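Long-range contacts in Asp/Glu-specific dipeptidyl-peptidase (Flavobacterium psychrophilum, PDB 5JXF), which removes dipeptides from the N-terminus of oligopeptides, as a serine peptidase of family S46 with strict specificity for aspartate or glutamate at P1: residues D146-L152 with G195-L200; V230-H234 with Y603-Y608; A106-H110 with D453-D457. All blocks are in the same frame, centred on the assembly; numbering follows the deposited sequence.

Contact 1 of 3, residues D146-L152 with G195-L200; sequences DVTAQIL and GNQYIL. Unlike the reference sequence in segment 146-152: Ile151 (reference Val).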
loop_
_atom_site.group_PDB
_atom_site.type_symbol
_atom_site.label_atom_id
_atom_site.label_comp_id
_atom_site.label_asym_id
_atom_site.label_seq_id
_atom_site.Cartn_x
_atom_site.Cartn_y
_atom_site.Cartn_z
ATOM N N ASP A 146 -2.919 -34.024 33.146
ATOM C CA ASP A 146 -1.470 -34.133 33.183
ATOM C C ASP A 146 -1.039 -35.577 33.438
ATOM O O ASP A 146 -1.509 -36.222 34.379
ATOM C CB ASP A 146 -0.891 -33.219 34.257
ATOM C CG ASP A 146 0.621 -33.085 34.159
ATOM O OD1 ASP A 146 1.290 -34.046 33.716
ATOM O OD2 ASP A 146 1.141 -32.012 34.530
ATOM N N VAL A 147 -0.131 -36.072 32.598
ATOM C CA VAL A 147 0.362 -37.442 32.718
ATOM C C VAL A 147 1.875 -37.500 32.549
ATOM O O VAL A 147 2.414 -38.509 32.093
ATOM C CB VAL A 147 -0.294 -38.376 31.677
ATOM C CG1 VAL A 147 -1.773 -38.587 31.994
ATOM C CG2 VAL A 147 -0.118 -37.814 30.288
ATOM N N THR A 148 2.552 -36.412 32.919
ATOM C CA THR A 148 4.006 -36.308 32.805
ATOM C C THR A 148 4.712 -37.473 33.505
ATOM O O THR A 148 5.476 -38.207 32.872
ATOM C CB THR A 148 4.534 -34.989 33.403
ATOM O OG1 THR A 148 3.789 -33.882 32.883
ATOM C CG2 THR A 148 6.004 -34.807 33.068
ATOM N N ALA A 149 4.454 -37.634 34.804
ATOM C CA ALA A 149 5.065 -38.708 35.596
ATOM C C ALA A 149 4.930 -40.066 34.917
ATOM O O ALA A 149 5.897 -40.813 34.813
ATOM C CB ALA A 149 4.448 -38.759 36.991
ATOM N N GLN A 150 3.736 -40.367 34.427
ATOM C CA GLN A 150 3.495 -41.643 33.775
ATOM C C GLN A 150 4.267 -41.787 32.464
ATOM O O GLN A 150 4.636 -42.892 32.077
ATOM C CB GLN A 150 1.999 -41.834 33.530
ATOM C CG GLN A 150 1.115 -41.345 34.680
ATOM C CD GLN A 150 -0.353 -41.714 34.499
ATOM O OE1 GLN A 150 -0.680 -42.770 33.949
ATOM N NE2 GLN A 150 -1.245 -40.829 34.943
ATOM N N ILE A 151 4.526 -40.670 31.794
ATOM C CA ILE A 151 5.172 -40.711 30.490
ATOM C C ILE A 151 6.700 -40.765 30.632
ATOM O O ILE A 151 7.361 -41.550 29.948
ATOM C CB ILE A 151 4.743 -39.493 29.617
ATOM C CG1 ILE A 151 3.230 -39.538 29.346
ATOM C CG2 ILE A 151 5.527 -39.439 28.309
ATOM C CD1 ILE A 151 2.733 -40.781 28.656
ATOM N N LEU A 152 7.261 -39.963 31.536
ATOM C CA LEU A 152 8.713 -39.948 31.747
ATOM C C LEU A 152 9.170 -41.036 32.706
ATOM O O LEU A 152 10.313 -41.030 33.171
ATOM C CB LEU A 152 9.170 -38.590 32.275
ATOM C CG LEU A 152 8.900 -37.414 31.342
ATOM C CD1 LEU A 152 9.455 -36.138 31.945
ATOM C CD2 LEU A 152 9.499 -37.687 29.959
ATOM N N GLY A 195 8.960 -31.316 25.629
ATOM C CA GLY A 195 9.117 -32.634 26.223
ATOM C C GLY A 195 9.202 -32.640 27.736
ATOM O O GLY A 195 9.319 -33.705 28.355
ATOM N N ASN A 196 9.148 -31.455 28.337
ATOM C CA ASN A 196 9.179 -31.332 29.792
ATOM C C ASN A 196 7.843 -31.664 30.445
ATOM O O ASN A 196 7.748 -31.790 31.664
ATOM C CB ASN A 196 9.601 -29.920 30.196
ATOM C CG ASN A 196 11.072 -29.665 29.968
ATOM O OD1 ASN A 196 11.915 -30.110 30.747
ATOM N ND2 ASN A 196 11.392 -28.926 28.909
ATOM N N GLN A 197 6.800 -31.802 29.635
ATOM C CA GLN A 197 5.470 -32.058 30.174
ATOM C C GLN A 197 4.618 -32.846 29.185
ATOM O O GLN A 197 4.709 -32.644 27.977
ATOM C CB GLN A 197 4.782 -30.735 30.547
ATOM C CG GLN A 197 3.382 -30.903 31.125
ATOM C CD GLN A 197 2.758 -29.595 31.587
ATOM O OE1 GLN A 197 3.277 -28.507 31.327
ATOM N NE2 GLN A 197 1.636 -29.702 32.292
ATOM N N TYR A 198 3.796 -33.752 29.699
ATOM C CA TYR A 198 2.911 -34.546 28.855
ATOM C C TYR A 198 1.487 -34.507 29.393
ATOM O O TYR A 198 1.248 -34.788 30.576
ATOM C CB TYR A 198 3.408 -35.990 28.750
ATOM C CG TYR A 198 4.708 -36.121 27.994
ATOM C CD1 TYR A 198 5.930 -35.961 28.638
ATOM C CD2 TYR A 198 4.716 -36.391 26.631
ATOM C CE1 TYR A 198 7.128 -36.076 27.943
ATOM C CE2 TYR A 198 5.907 -36.513 25.930
ATOM C CZ TYR A 198 7.110 -36.354 26.589
ATOM O OH TYR A 198 8.295 -36.467 25.890
ATOM N N ILE A 199 0.548 -34.143 28.521
ATOM C CA ILE A 199 -0.850 -34.005 28.903
ATOM C C ILE A 199 -1.739 -34.851 28.018
ATOM O O ILE A 199 -1.601 -34.816 26.789
ATOM C CB ILE A 199 -1.326 -32.552 28.804
ATOM C CG1 ILE A 199 -0.580 -31.668 29.801
ATOM C CG2 ILE A 199 -2.838 -32.470 29.019
ATOM C CD1 ILE A 199 -0.816 -30.181 29.569
ATOM N N LEU A 200 -2.650 -35.596 28.648
ATOM C CA LEU A 200 -3.631 -36.409 27.935
ATOM C C LEU A 200 -4.985 -35.738 27.863
ATOM O O LEU A 200 -5.514 -35.251 28.860
ATOM C CB LEU A 200 -3.787 -37.791 28.599
ATOM C CG LEU A 200 -4.850 -38.737 28.012
ATOM C CD1 LEU A 200 -4.436 -40.190 28.221
ATOM C CD2 LEU A 200 -6.243 -38.510 28.591
#
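Tyr198 holds the centre of this contact with its backbone as well as its ring. Its carbonyl O accepts from Val147 N at 2.8 Å. Its own N-H is taken by a side chain: Tyr198 N donates to Thr148 OG1 at 3.2 Å in a nearly straight bond (171°). That hydroxyl sits beside the backbone N of Thr148 (chi1 -50°), where it accepts from Tyr198 N and in turn donates to Asp146 OD1, Thr148 OG1 lying 2.6 Å from it, on the syn lone pair of the carboxylate. Asp146 OD1 also takes the backbone N-H of Thr148, almost along the C-O axis, which closes an Asx turn. Two firm bonds thus fix one carboxylate oxygen, while Asp146 OD2 has a weak bond from Gln197 NE2, whose extended chain crosses the aspartate at about a right angle.

Here strand 138-146 ends against strand 197-214 in the antiparallel sheet, Asp146 and Ile199 forming a non-hydrogen-bonded pair, and the chain turns at the N-cap residue Val147 into the short helix 148-151. Against strand 186-192, Asn196 and Gln197 both face Phe192, a classic beta bulge; the amide of Asn196 donates to the carbonyls of Phe193 and Arg562.

The apolar contacts come from the helix and the residues flanking it. Ile151, where the reference sequence has valine, puts CG2 over the middle of the Tyr198 ring, 3.4 Å from its centroid, in a CH-pi contact. Leu152 CD2 adds a contact to Tyr198 CE1 at 3.5 Å. At the other end of the strand segment, Val147 CG1 rests against Leu200 CB at 4.0 Å.

Contact 2 of 3, residues V230-H234 with Y603-Y608; sequences VWPRH and YNPTTY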
loop_
_atom_site.group_PDB
_atom_site.type_symbol
_atom_site.label_atom_id
_atom_site.label_comp_id
_atom_site.label_asym_id
_atom_site.label_seq_id
_atom_site.Cartn_x
_atom_site.Cartn_y
_atom_site.Cartn_z
ATOM N N VAL A 230 -3.133 -9.232 5.691
ATOM C CA VAL A 230 -3.115 -7.766 5.615
ATOM C C VAL A 230 -4.287 -7.111 6.354
ATOM O O VAL A 230 -5.427 -7.548 6.228
ATOM C CB VAL A 230 -3.137 -7.289 4.145
ATOM C CG1 VAL A 230 -3.521 -5.820 4.069
ATOM C CG2 VAL A 230 -1.778 -7.523 3.465
ATOM N N TRP A 231 -3.980 -6.110 7.172
ATOM C CA TRP A 231 -4.965 -5.189 7.719
ATOM C C TRP A 231 -4.740 -3.791 7.074
ATOM O O TRP A 231 -3.595 -3.409 6.831
ATOM C CB TRP A 231 -4.829 -5.082 9.234
ATOM C CG TRP A 231 -5.831 -4.153 9.845
ATOM C CD1 TRP A 231 -5.617 -2.878 10.287
ATOM C CD2 TRP A 231 -7.209 -4.436 10.084
ATOM N NE1 TRP A 231 -6.783 -2.347 10.780
ATOM C CE2 TRP A 231 -7.778 -3.282 10.663
ATOM C CE3 TRP A 231 -8.019 -5.554 9.868
ATOM C CZ2 TRP A 231 -9.119 -3.209 11.004
ATOM C CZ3 TRP A 231 -9.350 -5.476 10.204
ATOM C CH2 TRP A 231 -9.887 -4.314 10.772
ATOM N N PRO A 232 -5.810 -3.028 6.791
ATOM C CA PRO A 232 -7.258 -3.262 6.871
ATOM C C PRO A 232 -7.730 -4.413 5.985
ATOM O O PRO A 232 -7.171 -4.683 4.918
ATOM C CB PRO A 232 -7.854 -1.938 6.401
ATOM C CG PRO A 232 -6.792 -0.924 6.718
ATOM C CD PRO A 232 -5.510 -1.622 6.444
ATOM N N ARG A 233 -8.739 -5.121 6.470
ATOM C CA ARG A 233 -9.272 -6.274 5.772
ATOM C C ARG A 233 -10.787 -6.178 5.775
ATOM O O ARG A 233 -11.393 -5.775 6.769
ATOM C CB ARG A 233 -8.820 -7.590 6.442
ATOM C CG ARG A 233 -9.431 -8.855 5.820
ATOM C CD ARG A 233 -8.502 -9.449 4.752
ATOM N NE ARG A 233 -7.314 -9.848 5.449
ATOM C CZ ARG A 233 -6.842 -11.076 5.547
ATOM N NH1 ARG A 233 -7.399 -12.100 4.917
ATOM N NH2 ARG A 233 -5.757 -11.239 6.253
ATOM N N HIS A 234 -11.400 -6.576 4.669
ATOM C CA HIS A 234 -12.842 -6.502 4.539
ATOM C C HIS A 234 -13.423 -7.820 4.055
ATOM O O HIS A 234 -14.323 -7.825 3.212
ATOM C CB HIS A 234 -13.214 -5.362 3.581
ATOM C CG HIS A 234 -12.549 -4.066 3.916
ATOM N ND1 HIS A 234 -11.204 -3.859 3.739
ATOM C CD2 HIS A 234 -13.043 -2.922 4.448
ATOM C CE1 HIS A 234 -10.890 -2.635 4.132
ATOM N NE2 HIS A 234 -11.989 -2.045 4.566
ATOM N N TYR A 603 -3.544 2.484 12.102
ATOM C CA TYR A 603 -4.612 1.621 11.620
ATOM C C TYR A 603 -5.661 1.492 12.707
ATOM O O TYR A 603 -5.361 1.075 13.828
ATOM C CB TYR A 603 -4.090 0.245 11.232
ATOM C CG TYR A 603 -3.315 0.169 9.942
ATOM C CD1 TYR A 603 -3.336 1.210 9.020
ATOM C CD2 TYR A 603 -2.552 -0.953 9.650
ATOM C CE1 TYR A 603 -2.609 1.130 7.838
ATOM C CE2 TYR A 603 -1.835 -1.052 8.481
ATOM C CZ TYR A 603 -1.861 -0.004 7.577
ATOM O OH TYR A 603 -1.142 -0.106 6.411
ATOM N N ASN A 604 -6.888 1.878 12.384
ATOM C CA ASN A 604 -7.969 1.787 13.334
ATOM C C ASN A 604 -8.377 0.330 13.516
ATOM O O ASN A 604 -8.166 -0.476 12.613
ATOM C CB ASN A 604 -9.149 2.617 12.863
ATOM C CG ASN A 604 -8.863 4.099 12.902
ATOM O OD1 ASN A 604 -8.247 4.597 13.847
ATOM N ND2 ASN A 604 -9.287 4.811 11.864
ATOM N N PRO A 605 -8.982 -0.008 14.670
ATOM C CA PRO A 605 -9.321 -1.410 14.991
ATOM C C PRO A 605 -10.535 -2.013 14.274
ATOM O O PRO A 605 -10.761 -3.217 14.431
ATOM C CB PRO A 605 -9.585 -1.356 16.499
ATOM C CG PRO A 605 -10.054 0.056 16.733
ATOM C CD PRO A 605 -9.171 0.881 15.830
ATOM N N THR A 606 -11.294 -1.237 13.509
ATOM C CA THR A 606 -12.496 -1.778 12.853
ATOM C C THR A 606 -12.620 -1.373 11.384
ATOM O O THR A 606 -12.197 -0.287 11.008
ATOM C CB THR A 606 -13.788 -1.321 13.571
ATOM O OG1 THR A 606 -13.913 0.103 13.468
ATOM C CG2 THR A 606 -13.792 -1.738 15.052
ATOM N N THR A 607 -13.202 -2.240 10.558
ATOM C CA THR A 607 -13.461 -1.905 9.155
ATOM C C THR A 607 -14.970 -1.934 8.864
ATOM O O THR A 607 -15.744 -2.499 9.634
ATOM C CB THR A 607 -12.750 -2.875 8.160
ATOM O OG1 THR A 607 -12.989 -4.236 8.549
ATOM C CG2 THR A 607 -11.246 -2.625 8.075
ATOM N N TYR A 608 -15.366 -1.344 7.737
ATOM C CA TYR A 608 -16.773 -1.261 7.325
ATOM C C TYR A 608 -16.957 -1.630 5.846
ATOM O O TYR A 608 -15.997 -1.650 5.086
ATOM C CB TYR A 608 -17.337 0.156 7.609
ATOM C CG TYR A 608 -17.261 0.492 9.085
ATOM C CD1 TYR A 608 -16.092 0.994 9.644
ATOM C CD2 TYR A 608 -18.334 0.235 9.932
ATOM C CE1 TYR A 608 -16.004 1.250 11.003
ATOM C CE2 TYR A 608 -18.260 0.500 11.295
ATOM C CZ TYR A 608 -17.095 1.005 11.823
ATOM O OH TYR A 608 -17.013 1.277 13.170
#
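Trp231 reaches from the loop between helix 224-227 and strand 239-245 to strand 601-608, part of an eight-stranded antiparallel sheet that includes strands 665-667 and 673-680 and is consistent with one barrel of the chymotrypsin-like double beta-barrel fold of S46 peptidases. A trans chi1 (-179°) carries the indole along this strand, and NE1 donates to Asn604 O at 3.0 Å, close to the ring plane though bent at the hydrogen (136°). Tyr603 CB meets the indole edge in plane, 3.6 Å from Trp231 CD1, and at the six-membered end Trp231 CH2 lies 3.5 Å from Thr607 CG2. With an alanine in place of Trp231 the indole's packing between Tyr603 and Thr607 would be lost, which would probably open a gap between loop and strand and leave Asn604 O without this donor.

Pro232, which follows a cis peptide bond, packs closely too: Pro232 CD stands over the centre of the Tyr603 ring, 4.1 Å from its centroid, while Pro232 CB touches the methyl of Thr607. That methyl also lies over one face of the His234 imidazole.

Packing is looser at Asn604, whose side chain leads away from the loop, and at Tyr608, which meets it through its backbone while its ring turns off toward Glu643 and Lys646. Arg233 takes little part; its guanidinium makes a salt bridge to Asp679 of the dipeptide pocket. Asp599 of the second subunit accepts from His234 NE2. Thr607 OG1 lies 2.8 Å from Arg233 O, nearly along its C=O direction, though Cys650 O competes for the same hydroxyl proton.

Contact 3 of 3, residues A106-H110 with D453-D457; sequences AIQNH and DFFKD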
loop_
_atom_site.group_PDB
_atom_site.type_symbol
_atom_site.label_atom_id
_atom_site.label_comp_id
_atom_site.label_asym_id
_atom_site.label_seq_id
_atom_site.Cartn_x
_atom_site.Cartn_y
_atom_site.Cartn_z
ATOM N N ALA A 106 -13.673 -28.659 1.820
ATOM C CA ALA A 106 -15.002 -29.254 1.701
ATOM C C ALA A 106 -15.848 -28.595 0.594
ATOM O O ALA A 106 -16.545 -29.270 -0.162
ATOM C CB ALA A 106 -15.729 -29.169 3.032
ATOM N N ILE A 107 -15.808 -27.275 0.503
ATOM C CA ILE A 107 -16.544 -26.599 -0.560
ATOM C C ILE A 107 -16.010 -26.979 -1.949
ATOM O O ILE A 107 -16.794 -27.317 -2.848
ATOM C CB ILE A 107 -16.498 -25.070 -0.384
ATOM C CG1 ILE A 107 -17.256 -24.679 0.876
ATOM C CG2 ILE A 107 -17.116 -24.380 -1.580
ATOM C CD1 ILE A 107 -16.728 -23.459 1.528
ATOM N N GLN A 108 -14.684 -26.931 -2.118
ATOM C CA GLN A 108 -14.056 -27.272 -3.402
ATOM C C GLN A 108 -14.379 -28.698 -3.749
ATOM O O GLN A 108 -14.601 -29.034 -4.911
ATOM C CB GLN A 108 -12.530 -27.101 -3.361
ATOM C CG GLN A 108 -11.815 -27.395 -4.699
ATOM C CD GLN A 108 -11.327 -28.845 -4.842
ATOM O OE1 GLN A 108 -11.308 -29.620 -3.876
ATOM N NE2 GLN A 108 -10.917 -29.208 -6.055
ATOM N N ASN A 109 -14.392 -29.540 -2.721
ATOM C CA ASN A 109 -14.675 -30.943 -2.928
ATOM C C ASN A 109 -16.105 -31.152 -3.444
ATOM O O ASN A 109 -16.297 -32.053 -4.263
ATOM C CB ASN A 109 -14.438 -31.761 -1.655
ATOM C CG ASN A 109 -14.532 -33.261 -1.906
ATOM O OD1 ASN A 109 -13.969 -33.782 -2.877
ATOM N ND2 ASN A 109 -15.239 -33.964 -1.028
ATOM N N HIS A 110 -17.115 -30.364 -3.035
ATOM C CA HIS A 110 -18.374 -30.635 -3.737
ATOM C C HIS A 110 -18.642 -29.615 -4.844
ATOM O O HIS A 110 -19.785 -29.459 -5.264
ATOM C CB HIS A 110 -19.642 -30.705 -2.858
ATOM C CG HIS A 110 -19.480 -31.461 -1.570
ATOM N ND1 HIS A 110 -20.502 -32.240 -1.055
ATOM C CD2 HIS A 110 -18.570 -31.362 -0.595
ATOM C CE1 HIS A 110 -20.131 -32.716 0.120
ATOM N NE2 HIS A 110 -18.990 -32.150 0.459
ATOM N N ASP A 453 -9.514 -38.495 -5.586
ATOM C CA ASP A 453 -9.619 -37.041 -5.632
ATOM C C ASP A 453 -8.301 -36.370 -6.048
ATOM O O ASP A 453 -8.303 -35.208 -6.461
ATOM C CB ASP A 453 -10.119 -36.498 -4.281
ATOM C CG ASP A 453 -11.424 -37.160 -3.831
ATOM O OD1 ASP A 453 -11.859 -38.140 -4.474
ATOM O OD2 ASP A 453 -12.035 -36.684 -2.848
ATOM N N PHE A 454 -7.185 -37.090 -5.944
ATOM C CA PHE A 454 -5.913 -36.566 -6.425
ATOM C C PHE A 454 -5.991 -36.285 -7.923
ATOM O O PHE A 454 -5.577 -35.219 -8.389
ATOM C CB PHE A 454 -4.765 -37.540 -6.130
ATOM C CG PHE A 454 -3.440 -37.134 -6.742
ATOM C CD1 PHE A 454 -2.559 -36.315 -6.052
ATOM C CD2 PHE A 454 -3.069 -37.575 -8.014
ATOM C CE1 PHE A 454 -1.336 -35.946 -6.616
ATOM C CE2 PHE A 454 -1.855 -37.204 -8.575
ATOM C CZ PHE A 454 -0.991 -36.392 -7.875
ATOM N N PHE A 455 -6.519 -37.251 -8.669
ATOM C CA PHE A 455 -6.626 -37.126 -10.119
ATOM C C PHE A 455 -7.816 -36.279 -10.564
ATOM O O PHE A 455 -7.818 -35.775 -11.688
ATOM C CB PHE A 455 -6.704 -38.509 -10.769
ATOM C CG PHE A 455 -5.392 -39.220 -10.809
ATOM C CD1 PHE A 455 -4.426 -38.865 -11.738
ATOM C CD2 PHE A 455 -5.111 -40.230 -9.902
ATOM C CE1 PHE A 455 -3.205 -39.510 -11.773
ATOM C CE2 PHE A 455 -3.890 -40.886 -9.926
ATOM C CZ PHE A 455 -2.933 -40.524 -10.864
ATOM N N LYS A 456 -8.822 -36.131 -9.699
ATOM C CA LYS A 456 -9.921 -35.210 -9.976
ATOM C C LYS A 456 -9.379 -33.783 -10.048
ATOM O O LYS A 456 -9.869 -32.968 -10.819
ATOM C CB LYS A 456 -11.032 -35.318 -8.913
ATOM C CG LYS A 456 -12.157 -34.266 -9.056
ATOM C CD LYS A 456 -13.420 -34.610 -8.247
ATOM C CE LYS A 456 -13.207 -34.565 -6.731
ATOM N NZ LYS A 456 -12.975 -33.200 -6.165
ATOM N N ASP A 457 -8.348 -33.502 -9.254
ATOM C CA ASP A 457 -7.802 -32.154 -9.131
ATOM C C ASP A 457 -6.461 -32.024 -9.857
ATOM O O ASP A 457 -5.845 -30.954 -9.875
ATOM C CB ASP A 457 -7.641 -31.776 -7.654
ATOM C CG ASP A 457 -8.930 -31.953 -6.858
ATOM O OD1 ASP A 457 -10.018 -31.955 -7.471
ATOM O OD2 ASP A 457 -8.863 -32.081 -5.614
#
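Asn109, Gln108 and Lys456 bury the most surface in this small polar contact, and their polar ends meet between two helix ends. The amide oxygen of Asn109 faces Lys456 NZ, but at 3.5 Å the bond from Lys456 NZ to Asn109 OD1 is weak. Bends at chi3 and chi4 curl the lysine chain and bring its ammonium between Asn109 and Asp457, with whose OD1 it forms a long salt bridge. Gln108 and Asp457 reach toward each other from opposite directions: Gln108 NE2 donates weakly to Asp457 OD1 at 3.2 Å, the amide and carboxylate planes standing 75° apart. The bend of Gln108 at chi2 (-93°) accompanies a second, stronger bond of NE2, to Ile332 O. Asp453 OD2 comes near Asn109 OD1 without bonding, both being acceptors.

The contact bridges the C-terminal ends of helix 100-109, which carries His101, and helix 452-456. Helix 328-357 ties into both, through Ile332 O on Gln108 and through Gln333 and Lys337 on the carbonyls of Lys456 and Asp457, while helix 117-120 packs against Ile107 and Gln108.

In the fold
The three contacts are well separated, and none touches another. Contact 2 lies nearest the catalytic centre: the Arg233 side chain is about 5 Å from that of Asp237 and from the bound arginine, and about 7 Å from that of His101, Asp237 and His101 being probable members of the charge relay. Contact 3 is farther off, the Gln108 side chain about 11 Å from that of His101; contacts 2 and 3 come within about 15 Å at their nearest atoms. Contact 1 is remote from the catalytic residues and the dipeptide pocket, its centre 42 Å from that of contact 2 and 39 Å from that of contact 3. In sequence, contact 1 nests within the loop closed by contact 3, whose segments alternate with those of contact 2.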